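Local coordinates for protein acyl-CoA dehydrogenase (Geobacillus kaustophilus, PDB 2PG0) that probably introduces an alpha-beta double bond into thioester-linked acyl chains, using bound FAD as the oxidant, at residues A126-P132 / Q157-N163; G164-I170 / F199-R203; L266-V271 / A340-H344. All coordinates share one frame; numbering follows the deposited sequence.

Interaction 1 of 3, residues A126-P132 / Q157-N163. With FAD (flavin-adenine dinucleotide), chain C.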
# COMPACT_ATOMS: atom_id res chain seq x y z
N ALA A 126 -7.21 35.63 -12.48
CA ALA A 126 -6.21 34.57 -12.38
C ALA A 126 -5.17 34.98 -11.36
O ALA A 126 -5.05 36.16 -11.01
CB ALA A 126 -5.56 34.32 -13.72
N ILE A 127 -4.41 34.01 -10.87
CA ILE A 127 -3.31 34.30 -9.96
C ILE A 127 -2.03 33.65 -10.49
O ILE A 127 -2.04 32.48 -10.90
CB ILE A 127 -3.65 33.90 -8.50
CG1 ILE A 127 -2.54 34.35 -7.54
CG2 ILE A 127 -4.00 32.39 -8.38
CD1 ILE A 127 -3.00 34.57 -6.12
N ALA A 128 -0.94 34.43 -10.51
CA ALA A 128 0.31 33.98 -11.12
C ALA A 128 1.47 34.05 -10.13
O ALA A 128 2.01 35.13 -9.85
CB ALA A 128 0.62 34.78 -12.39
N MET A 129 1.81 32.88 -9.60
CA MET A 129 2.89 32.70 -8.63
C MET A 129 4.02 31.94 -9.34
O MET A 129 5.14 32.44 -9.46
CB MET A 129 2.41 31.85 -7.43
CG MET A 129 1.30 32.44 -6.52
SD MET A 129 0.69 31.24 -5.27
CE MET A 129 -0.91 30.84 -5.96
N THR A 130 3.69 30.76 -9.84
CA THR A 130 4.65 29.79 -10.38
C THR A 130 5.43 30.29 -11.60
O THR A 130 4.87 30.92 -12.50
CB THR A 130 3.92 28.47 -10.73
OG1 THR A 130 3.17 28.05 -9.58
CG2 THR A 130 4.90 27.36 -11.11
N GLU A 131 6.73 29.98 -11.61
CA GLU A 131 7.63 30.35 -12.69
C GLU A 131 8.36 29.11 -13.22
O GLU A 131 8.38 28.08 -12.54
CB GLU A 131 8.64 31.39 -12.18
CG GLU A 131 7.98 32.65 -11.61
CD GLU A 131 8.98 33.74 -11.26
OE1 GLU A 131 10.20 33.47 -11.31
OE2 GLU A 131 8.54 34.86 -10.90
N PRO A 132 8.95 29.19 -14.44
CA PRO A 132 9.69 28.03 -14.93
C PRO A 132 10.70 27.48 -13.91
O PRO A 132 10.81 26.26 -13.77
CB PRO A 132 10.41 28.58 -16.16
CG PRO A 132 9.46 29.63 -16.66
CD PRO A 132 8.95 30.29 -15.41
N GLN A 157 8.42 35.64 -16.19
CA GLN A 157 7.60 34.64 -16.85
C GLN A 157 6.90 33.84 -15.77
O GLN A 157 7.50 33.49 -14.75
CB GLN A 157 8.47 33.74 -17.73
CG GLN A 157 7.71 32.66 -18.50
CD GLN A 157 8.62 31.86 -19.43
OE1 GLN A 157 9.68 32.33 -19.84
NE2 GLN A 157 8.19 30.65 -19.78
N LYS A 158 5.61 33.60 -15.99
CA LYS A 158 4.80 32.80 -15.10
C LYS A 158 4.29 31.61 -15.88
O LYS A 158 4.05 31.70 -17.08
CB LYS A 158 3.64 33.62 -14.53
CG LYS A 158 4.07 34.80 -13.65
CD LYS A 158 4.70 34.33 -12.36
CE LYS A 158 5.06 35.48 -11.44
NZ LYS A 158 5.86 35.00 -10.28
N THR A 159 4.12 30.48 -15.20
CA THR A 159 3.84 29.23 -15.89
C THR A 159 2.67 28.49 -15.24
O THR A 159 2.41 28.67 -14.04
CB THR A 159 5.11 28.35 -15.96
OG1 THR A 159 4.86 27.18 -16.76
CG2 THR A 159 5.53 27.93 -14.58
N PHE A 160 1.98 27.68 -16.04
CA PHE A 160 0.81 26.90 -15.60
C PHE A 160 -0.34 27.76 -15.05
O PHE A 160 -0.99 27.38 -14.08
CB PHE A 160 1.18 25.88 -14.51
CG PHE A 160 2.37 25.02 -14.83
CD1 PHE A 160 2.40 24.23 -15.97
CD2 PHE A 160 3.43 24.95 -13.93
CE1 PHE A 160 3.50 23.41 -16.24
CE2 PHE A 160 4.53 24.14 -14.20
CZ PHE A 160 4.56 23.36 -15.35
N ILE A 161 -0.63 28.90 -15.68
CA ILE A 161 -1.62 29.81 -15.10
C ILE A 161 -3.05 29.42 -15.51
O ILE A 161 -3.41 29.46 -16.68
CB ILE A 161 -1.31 31.30 -15.44
CG1 ILE A 161 0.10 31.68 -14.94
CG2 ILE A 161 -2.40 32.25 -14.86
CD1 ILE A 161 0.45 31.22 -13.51
N THR A 162 -3.85 29.04 -14.51
CA THR A 162 -5.26 28.68 -14.71
C THR A 162 -6.02 29.95 -15.16
O THR A 162 -5.72 31.04 -14.68
CB THR A 162 -5.85 28.10 -13.41
OG1 THR A 162 -5.13 26.91 -13.06
CG2 THR A 162 -7.34 27.74 -13.57
N ASN A 163 -6.96 29.80 -16.10
CA ASN A 163 -7.63 30.97 -16.72
C ASN A 163 -6.63 31.86 -17.46
O ASN A 163 -6.84 33.06 -17.63
CB ASN A 163 -8.38 31.83 -15.68
CG ASN A 163 -9.54 31.10 -14.99
OD1 ASN A 163 -10.06 30.10 -15.49
ND2 ASN A 163 -9.95 31.62 -13.84
PA FAD C . 8.73 21.58 -8.43
O1A FAD C . 9.90 21.78 -9.35
O2A FAD C . 8.61 22.64 -7.36
O5B FAD C . 8.84 20.11 -7.75
C5B FAD C . 9.00 18.96 -8.56
C4B FAD C . 8.88 17.73 -7.66
O4B FAD C . 9.87 17.79 -6.65
C3B FAD C . 7.53 17.70 -6.94
O3B FAD C . 7.05 16.38 -6.82
C2B FAD C . 7.84 18.22 -5.56
O2B FAD C . 6.92 17.80 -4.58
C1B FAD C . 9.26 17.68 -5.37
N9A FAD C . 9.96 18.44 -4.32
C8A FAD C . 10.37 19.75 -4.37
N7A FAD C . 10.95 20.05 -3.19
C5A FAD C . 10.92 18.96 -2.39
C6A FAD C . 11.36 18.73 -1.10
N6A FAD C . 11.85 19.74 -0.37
N1A FAD C . 11.17 17.48 -0.53
C2A FAD C . 10.55 16.47 -1.24
N3A FAD C . 10.12 16.70 -2.53
C4A FAD C . 10.29 17.93 -3.09
N1 FAD C . 0.54 28.05 -10.40
C2 FAD C . 0.06 29.33 -10.16
O2 FAD C . 0.78 30.14 -9.57
N3 FAD C . -1.20 29.69 -10.59
C4 FAD C . -1.99 28.78 -11.26
O4 FAD C . -3.11 29.12 -11.66
C4X FAD C . -1.52 27.49 -11.50
N5 FAD C . -2.31 26.56 -12.17
C5X FAD C . -1.83 25.29 -12.43
C6 FAD C . -2.64 24.40 -13.13
C7 FAD C . -2.18 23.11 -13.39
C7M FAD C . -3.09 22.18 -14.14
C8 FAD C . -0.90 22.72 -12.95
C8M FAD C . -0.33 21.35 -13.20
C9 FAD C . -0.09 23.62 -12.26
C9A FAD C . -0.56 24.91 -11.99
N10 FAD C . 0.23 25.83 -11.29
C10 FAD C . -0.24 27.12 -11.06
C1' FAD C . 1.58 25.45 -10.72
C2' FAD C . 1.58 24.42 -9.57
O2' FAD C . 1.18 24.97 -8.33
C3' FAD C . 3.00 23.88 -9.46
O3' FAD C . 3.16 22.96 -10.53
C4' FAD C . 3.32 23.19 -8.13
O4' FAD C . 3.36 24.12 -7.05
C5' FAD C . 4.66 22.44 -8.17
O5' FAD C . 5.69 23.28 -8.66
P FAD C . 6.61 22.76 -9.87
O1P FAD C . 5.75 22.30 -11.02
O2P FAD C . 7.57 23.84 -10.28
O3P FAD C . 7.38 21.46 -9.30
O HOH W 1 -4.77 31.44 -12.09
O HOH W 2 10.56 34.76 -14.25
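K158 reaches across from strand 151-161 to the turn that follows strand 125-128, tying together the parts of the acyl-CoA dehydrogenase middle (beta) domain that cradle the flavin. From the backbone outward, CB lies near T130 O, and CG packs on A128 CB at 3.7 Å. The chain bends at chi2 (-68°), which brings CD alongside the carbonyl oxygens of M129 and T130, while CE passes A128 O. K158 NZ donates to M129 O at 2.8 Å. K158 NZ also meets E131 OE2 at 2.8 Å, and a third acceptor, A173 O, comes from strand 169-175. The salt bridge to E131 uses the anti lone pair of OE2; T143 OG1 also bonds OE2, and S142 N bonds OE1. The buried ammonium is gripped by two carbonyls and one carboxylate, which would offset its charge. The backbones join where T159 N donates to T130 O (2.8 Å), coming from above the carbonyl plane. The methyls of T130 and T159 meet beside that bond. Further along, I161 CD1 touches both A128 CB (3.7 Å) and the flavin at N3. Both segments meet the flavin: on the 126-132 side I127 O receives N3 and the N-H groups of M129 and T130 share O2; on the 157-163 side T162 gives its N-H to O4 and its hydroxyl to N5 of the middle ring. A water bridges I127 N, T162 O and flavin O4. With its OG1 turned anti to the carbonyl carbon (chi1 -52°), T130 donates that hydroxyl to flavin N1 at 2.8 Å.

Interaction 2 of 3, residues G164-I170 / F199-R203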
# COMPACT_ATOMS: atom_id res chain seq x y z
N GLY A 164 -5.53 31.25 -17.92
CA GLY A 164 -4.43 32.00 -18.54
C GLY A 164 -4.78 32.78 -19.80
O GLY A 164 -4.17 33.82 -20.07
N ILE A 165 -5.74 32.28 -20.57
CA ILE A 165 -6.20 32.97 -21.78
C ILE A 165 -7.33 33.96 -21.48
O ILE A 165 -7.27 35.11 -21.91
CB ILE A 165 -6.61 31.97 -22.91
CG1 ILE A 165 -5.44 31.04 -23.27
CG2 ILE A 165 -7.14 32.72 -24.16
CD1 ILE A 165 -4.12 31.74 -23.62
N HIS A 166 -8.34 33.53 -20.72
CA HIS A 166 -9.51 34.38 -20.45
C HIS A 166 -9.25 35.55 -19.50
O HIS A 166 -9.92 36.58 -19.60
CB HIS A 166 -10.68 33.56 -19.90
CG HIS A 166 -11.49 32.86 -20.95
ND1 HIS A 166 -11.68 33.37 -22.22
CD2 HIS A 166 -12.20 31.71 -20.90
CE1 HIS A 166 -12.44 32.54 -22.91
NE2 HIS A 166 -12.78 31.53 -22.13
N ALA A 167 -8.30 35.38 -18.58
CA ALA A 167 -8.14 36.33 -17.47
C ALA A 167 -7.90 37.77 -17.93
O ALA A 167 -7.03 38.04 -18.77
CB ALA A 167 -7.04 35.87 -16.52
N ASP A 168 -8.69 38.67 -17.36
CA ASP A 168 -8.61 40.11 -17.63
C ASP A 168 -7.88 40.84 -16.51
O ASP A 168 -7.39 41.96 -16.70
CB ASP A 168 -10.02 40.68 -17.76
CG ASP A 168 -10.88 39.88 -18.73
OD1 ASP A 168 -10.62 39.96 -19.95
OD2 ASP A 168 -11.81 39.18 -18.26
N LEU A 169 -7.86 40.21 -15.34
CA LEU A 169 -7.16 40.71 -14.16
C LEU A 169 -6.28 39.58 -13.64
O LEU A 169 -6.79 38.51 -13.31
CB LEU A 169 -8.15 41.09 -13.06
CG LEU A 169 -9.05 42.32 -13.18
CD1 LEU A 169 -9.76 42.51 -11.84
CD2 LEU A 169 -8.26 43.57 -13.54
N ILE A 170 -4.98 39.80 -13.56
CA ILE A 170 -4.08 38.76 -13.05
C ILE A 170 -3.35 39.28 -11.81
O ILE A 170 -2.65 40.29 -11.87
CB ILE A 170 -3.09 38.26 -14.15
CG1 ILE A 170 -3.82 37.80 -15.42
CG2 ILE A 170 -2.24 37.10 -13.62
CD1 ILE A 170 -4.07 38.92 -16.45
N PHE A 199 2.89 42.89 -21.81
CA PHE A 199 2.28 41.69 -21.25
C PHE A 199 1.71 40.85 -22.39
O PHE A 199 0.82 41.30 -23.12
CB PHE A 199 1.19 42.09 -20.24
CG PHE A 199 0.26 40.97 -19.81
CD1 PHE A 199 0.75 39.72 -19.45
CD2 PHE A 199 -1.11 41.20 -19.73
CE1 PHE A 199 -0.12 38.69 -19.05
CE2 PHE A 199 -1.99 40.19 -19.33
CZ PHE A 199 -1.49 38.93 -18.99
N THR A 200 2.24 39.64 -22.55
CA THR A 200 1.73 38.71 -23.55
C THR A 200 1.44 37.35 -22.92
O THR A 200 1.80 37.10 -21.76
CB THR A 200 2.69 38.54 -24.75
OG1 THR A 200 3.94 38.01 -24.29
CG2 THR A 200 2.92 39.87 -25.47
N ARG A 201 0.79 36.49 -23.69
CA ARG A 201 0.40 35.18 -23.19
C ARG A 201 0.85 34.11 -24.18
O ARG A 201 0.96 34.36 -25.39
CB ARG A 201 -1.12 35.14 -22.97
CG ARG A 201 -1.62 36.34 -22.15
CD ARG A 201 -3.06 36.72 -22.45
NE ARG A 201 -3.92 36.30 -21.36
CZ ARG A 201 -4.64 37.11 -20.59
NH1 ARG A 201 -4.67 38.43 -20.77
NH2 ARG A 201 -5.36 36.56 -19.63
N GLY A 202 1.15 32.92 -23.67
CA GLY A 202 1.53 31.81 -24.53
C GLY A 202 0.31 31.15 -25.12
O GLY A 202 -0.82 31.43 -24.72
N ARG A 203 0.54 30.27 -26.10
CA ARG A 203 -0.50 29.39 -26.62
C ARG A 203 -0.98 28.48 -25.49
O ARG A 203 -0.20 28.17 -24.57
CB ARG A 203 0.04 28.56 -27.80
CG ARG A 203 1.30 27.73 -27.49
CD ARG A 203 1.52 26.60 -28.51
NE ARG A 203 2.49 25.60 -28.05
CZ ARG A 203 3.60 25.24 -28.70
NH1 ARG A 203 3.90 25.79 -29.88
NH2 ARG A 203 4.40 24.32 -28.18
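R201 carries nearly all the polar chemistry here, its guanidinium reaching into the turn 164-167 and meeting backbone carbonyls. NE and NH2 approach G164 O together, side-on, at 2.8 and 3.0 Å respectively. The NE bond lies in the carbonyl plane, whereas NH2 comes from well above it; G164 O itself sits within about 8° of the guanidinium plane. A bend at chi3 (105°) turns the group so that its NH2 also points at A167 O, but the modelled separation is too short to be trusted in detail; NH1 adds only a weak bond to that oxygen. The two faces of the guanidinium differ: I165 O lies over one, and F199 CZ lies over the opposite one, offset toward the rim. R194 takes I165 O as its own acceptor.

The turn links the flavin-binding strand 151-161 to strand 169-175 in the middle domain, a beta fold of two packed sheets in this family; strand 199-201 lies in the same sheet as 151-161, and 169-175 in the second, so R201 reaches from the first sheet to the loop that crosses to the second.

Apolar contacts are fewer. I170 CD1 rests 3.6 Å from F199 CZ, the two side chains crossing at a slant, and L218 of strand 216-220 touches both. At the outer margin I165 folds back, its CD1 lying 3.5 Å from G202 O.

Interaction 3 of 3, residues L266-V271 / A340-H344. With FAD (flavin-adenine dinucleotide), chain D.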
# COMPACT_ATOMS: atom_id res chain seq x y z
N LEU A 266 -19.79 6.07 -10.83
CA LEU A 266 -19.58 5.50 -12.17
C LEU A 266 -19.23 4.02 -12.13
O LEU A 266 -19.78 3.22 -12.90
CB LEU A 266 -18.46 6.26 -12.89
CG LEU A 266 -18.81 7.63 -13.44
CD1 LEU A 266 -17.52 8.27 -13.95
CD2 LEU A 266 -19.84 7.52 -14.55
N THR A 267 -18.32 3.65 -11.23
CA THR A 267 -17.81 2.28 -11.15
C THR A 267 -18.89 1.34 -10.61
O THR A 267 -19.10 0.25 -11.16
CB THR A 267 -16.56 2.20 -10.25
OG1 THR A 267 -15.59 3.13 -10.73
CG2 THR A 267 -15.96 0.80 -10.27
N LYS A 268 -19.56 1.77 -9.56
CA LYS A 268 -20.60 0.94 -8.94
C LYS A 268 -21.69 0.63 -9.96
O LYS A 268 -22.10 -0.53 -10.11
CB LYS A 268 -21.20 1.64 -7.72
CG LYS A 268 -22.24 0.81 -6.97
CD LYS A 268 -22.55 1.40 -5.60
CE LYS A 268 -23.28 2.73 -5.72
NZ LYS A 268 -23.27 3.51 -4.43
N GLN A 269 -22.14 1.67 -10.67
CA GLN A 269 -23.18 1.49 -11.69
C GLN A 269 -22.71 0.58 -12.81
O GLN A 269 -23.47 -0.27 -13.27
CB GLN A 269 -23.67 2.84 -12.21
CG GLN A 269 -24.55 3.59 -11.19
CD GLN A 269 -25.57 2.68 -10.46
OE1 GLN A 269 -26.40 2.01 -11.10
NE2 GLN A 269 -25.50 2.65 -9.13
N TYR A 270 -21.46 0.74 -13.24
CA TYR A 270 -20.93 -0.11 -14.30
C TYR A 270 -20.90 -1.60 -13.93
O TYR A 270 -21.41 -2.43 -14.68
CB TYR A 270 -19.54 0.34 -14.78
CG TYR A 270 -19.09 -0.47 -15.97
CD1 TYR A 270 -19.58 -0.18 -17.25
CD2 TYR A 270 -18.19 -1.54 -15.82
CE1 TYR A 270 -19.18 -0.93 -18.35
CE2 TYR A 270 -17.80 -2.30 -16.93
CZ TYR A 270 -18.30 -1.98 -18.19
OH TYR A 270 -17.93 -2.71 -19.31
N VAL A 271 -20.30 -1.92 -12.79
CA VAL A 271 -20.15 -3.32 -12.40
C VAL A 271 -21.49 -3.99 -12.05
O VAL A 271 -21.63 -5.21 -12.16
CB VAL A 271 -19.09 -3.53 -11.27
CG1 VAL A 271 -17.70 -3.10 -11.75
CG2 VAL A 271 -19.49 -2.80 -9.97
N ALA A 340 -11.22 2.43 -10.52
CA ALA A 340 -12.30 2.66 -11.48
C ALA A 340 -11.93 2.26 -12.91
O ALA A 340 -12.68 1.53 -13.56
CB ALA A 340 -12.76 4.12 -11.43
N MET A 341 -10.77 2.72 -13.41
CA MET A 341 -10.35 2.32 -14.76
C MET A 341 -10.30 0.80 -14.86
O MET A 341 -10.89 0.22 -15.77
CB MET A 341 -9.01 2.94 -15.19
CG MET A 341 -8.64 2.58 -16.67
SD MET A 341 -6.94 3.03 -17.15
CE MET A 341 -7.29 4.73 -17.58
N GLN A 342 -9.61 0.16 -13.91
CA GLN A 342 -9.41 -1.29 -13.92
C GLN A 342 -10.73 -2.07 -13.90
O GLN A 342 -10.90 -3.03 -14.65
CB GLN A 342 -8.51 -1.75 -12.77
CG GLN A 342 -8.13 -3.26 -12.81
CD GLN A 342 -7.22 -3.64 -13.98
OE1 GLN A 342 -6.56 -2.79 -14.57
NE2 GLN A 342 -7.19 -4.94 -14.31
N LEU A 343 -11.65 -1.63 -13.06
CA LEU A 343 -12.93 -2.33 -12.94
C LEU A 343 -13.84 -2.17 -14.15
O LEU A 343 -14.82 -2.91 -14.29
CB LEU A 343 -13.64 -1.93 -11.64
CG LEU A 343 -12.98 -2.51 -10.38
CD1 LEU A 343 -13.50 -1.82 -9.12
CD2 LEU A 343 -13.16 -4.04 -10.31
N HIS A 344 -13.54 -1.21 -15.03
CA HIS A 344 -14.28 -1.05 -16.29
C HIS A 344 -13.75 -1.98 -17.41
O HIS A 344 -14.33 -2.06 -18.51
CB HIS A 344 -14.24 0.41 -16.77
CG HIS A 344 -15.23 1.31 -16.09
ND1 HIS A 344 -15.08 1.75 -14.79
CD2 HIS A 344 -16.36 1.90 -16.56
CE1 HIS A 344 -16.08 2.55 -14.48
NE2 HIS A 344 -16.87 2.66 -15.53
PA FAD D . -14.60 -7.62 -18.59
O1A FAD D . -16.03 -7.18 -18.83
O2A FAD D . -14.32 -9.07 -18.88
O5B FAD D . -14.20 -7.30 -17.06
C5B FAD D . -14.28 -5.98 -16.57
C4B FAD D . -13.76 -5.99 -15.14
O4B FAD D . -14.51 -6.94 -14.41
C3B FAD D . -12.30 -6.41 -15.07
O3B FAD D . -11.53 -5.38 -14.52
C2B FAD D . -12.24 -7.52 -14.05
O2B FAD D . -11.60 -6.99 -12.92
C1B FAD D . -13.66 -7.72 -13.59
N9A FAD D . -14.02 -9.15 -13.57
C8A FAD D . -14.56 -9.93 -14.56
N7A FAD D . -14.72 -11.19 -14.07
C5A FAD D . -14.29 -11.22 -12.79
C6A FAD D . -14.22 -12.22 -11.83
N6A FAD D . -14.67 -13.44 -12.09
N1A FAD D . -13.70 -11.92 -10.58
C2A FAD D . -13.27 -10.65 -10.27
N3A FAD D . -13.34 -9.66 -11.23
C4A FAD D . -13.84 -9.94 -12.46
N1 FAD D . -8.72 -8.51 -27.39
C2 FAD D . -8.41 -9.39 -28.42
O2 FAD D . -9.01 -10.46 -28.52
N3 FAD D . -7.44 -9.06 -29.34
C4 FAD D . -6.76 -7.85 -29.24
O4 FAD D . -5.90 -7.57 -30.07
C4X FAD D . -7.06 -6.97 -28.19
N5 FAD D . -6.39 -5.76 -28.08
C5X FAD D . -6.71 -4.88 -27.06
C6 FAD D . -6.04 -3.66 -26.98
C7 FAD D . -6.34 -2.76 -25.97
C7M FAD D . -5.58 -1.46 -25.92
C8 FAD D . -7.33 -3.09 -25.03
C8M FAD D . -7.70 -2.17 -23.91
C9 FAD D . -8.00 -4.30 -25.12
C9A FAD D . -7.70 -5.21 -26.13
N10 FAD D . -8.36 -6.44 -26.22
C10 FAD D . -8.05 -7.30 -27.26
C1' FAD D . -9.36 -6.90 -25.17
C2' FAD D . -8.81 -7.16 -23.75
O2' FAD D . -8.14 -8.40 -23.68
C3' FAD D . -9.99 -7.13 -22.78
O3' FAD D . -10.33 -5.77 -22.56
C4' FAD D . -9.74 -7.83 -21.44
O4' FAD D . -9.56 -9.22 -21.63
C5' FAD D . -10.89 -7.65 -20.45
O5' FAD D . -12.13 -7.90 -21.06
P FAD D . -13.29 -6.79 -20.98
O1P FAD D . -12.76 -5.47 -21.48
O2P FAD D . -14.51 -7.25 -21.76
O3P FAD D . -13.60 -6.65 -19.40
O HOH W 3 -16.10 -4.48 -18.97
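Y270 and H344 lay their rings on one another in an offset stack, centroids 4.6 Å apart and planes 19° from parallel. H344 CD2 sits over one face of the tyrosine toward its rim, 3.7 Å from Y270 CG, and Y270 CD2 returns the contact on a face of the imidazole. At the tyrosine edge, in plane, a water bonds the OH at 2.6 Å; it also links to H344 O and to the FAD phosphate oxygen O1A. At the imidazole edge stands T267 OG1, in plane and 3.8 Å from CE1. The imidazole's rotation is fixed from within its own segment: ND1 donates to A340 O (2.7 Å, 156°), one turn back on the helix. With CG anti to the backbone N (chi1 -174°), Y270 swings its ring over the C-terminal end of helix 319-343.

The rest is close packing. T267 OG1, bonded to M263 O in its own helix, presses on A340 CB at 3.1 Å, a tight fit, while T267 CG2 meets L343 CB and CD1. V271 CG1 packs more loosely on L343, facing its carbonyl oxygen and CB.

L343 O lies 3.4 Å from FAD C4B, and S136 and T130 of the second subunit bond the same cofactor. Helices 237-273 and 319-343 belong to the C-terminal helical bundle characteristic of acyl-CoA dehydrogenases, packed here at its end beside an FAD held between subunits.

In the fold
Interactions 1 and 2 are neighbours in the middle domain, their centres 10 Å apart, and hold adjacent strands of one sheet, 125-128 in interaction 1 and 169-175 in interaction 2: A126 N meets L169 O at 3.0 Å, and A126 CB packs on A167 CB. Interaction 1 is the deeply buried one, with a lysine in a salt bridge with a glutamate and the flavin pyrimidine; interaction 2 is only partly buried, with an arginine among carbonyls. Interaction 3 lies in the C-terminal domain, about 35 Å from interaction 1 between centres, and joins helices through apolar contacts and stacked rings. It is buried too, yet borders a different FAD copy, touching its adenosine ribose and, through water, a phosphate rather than the flavin.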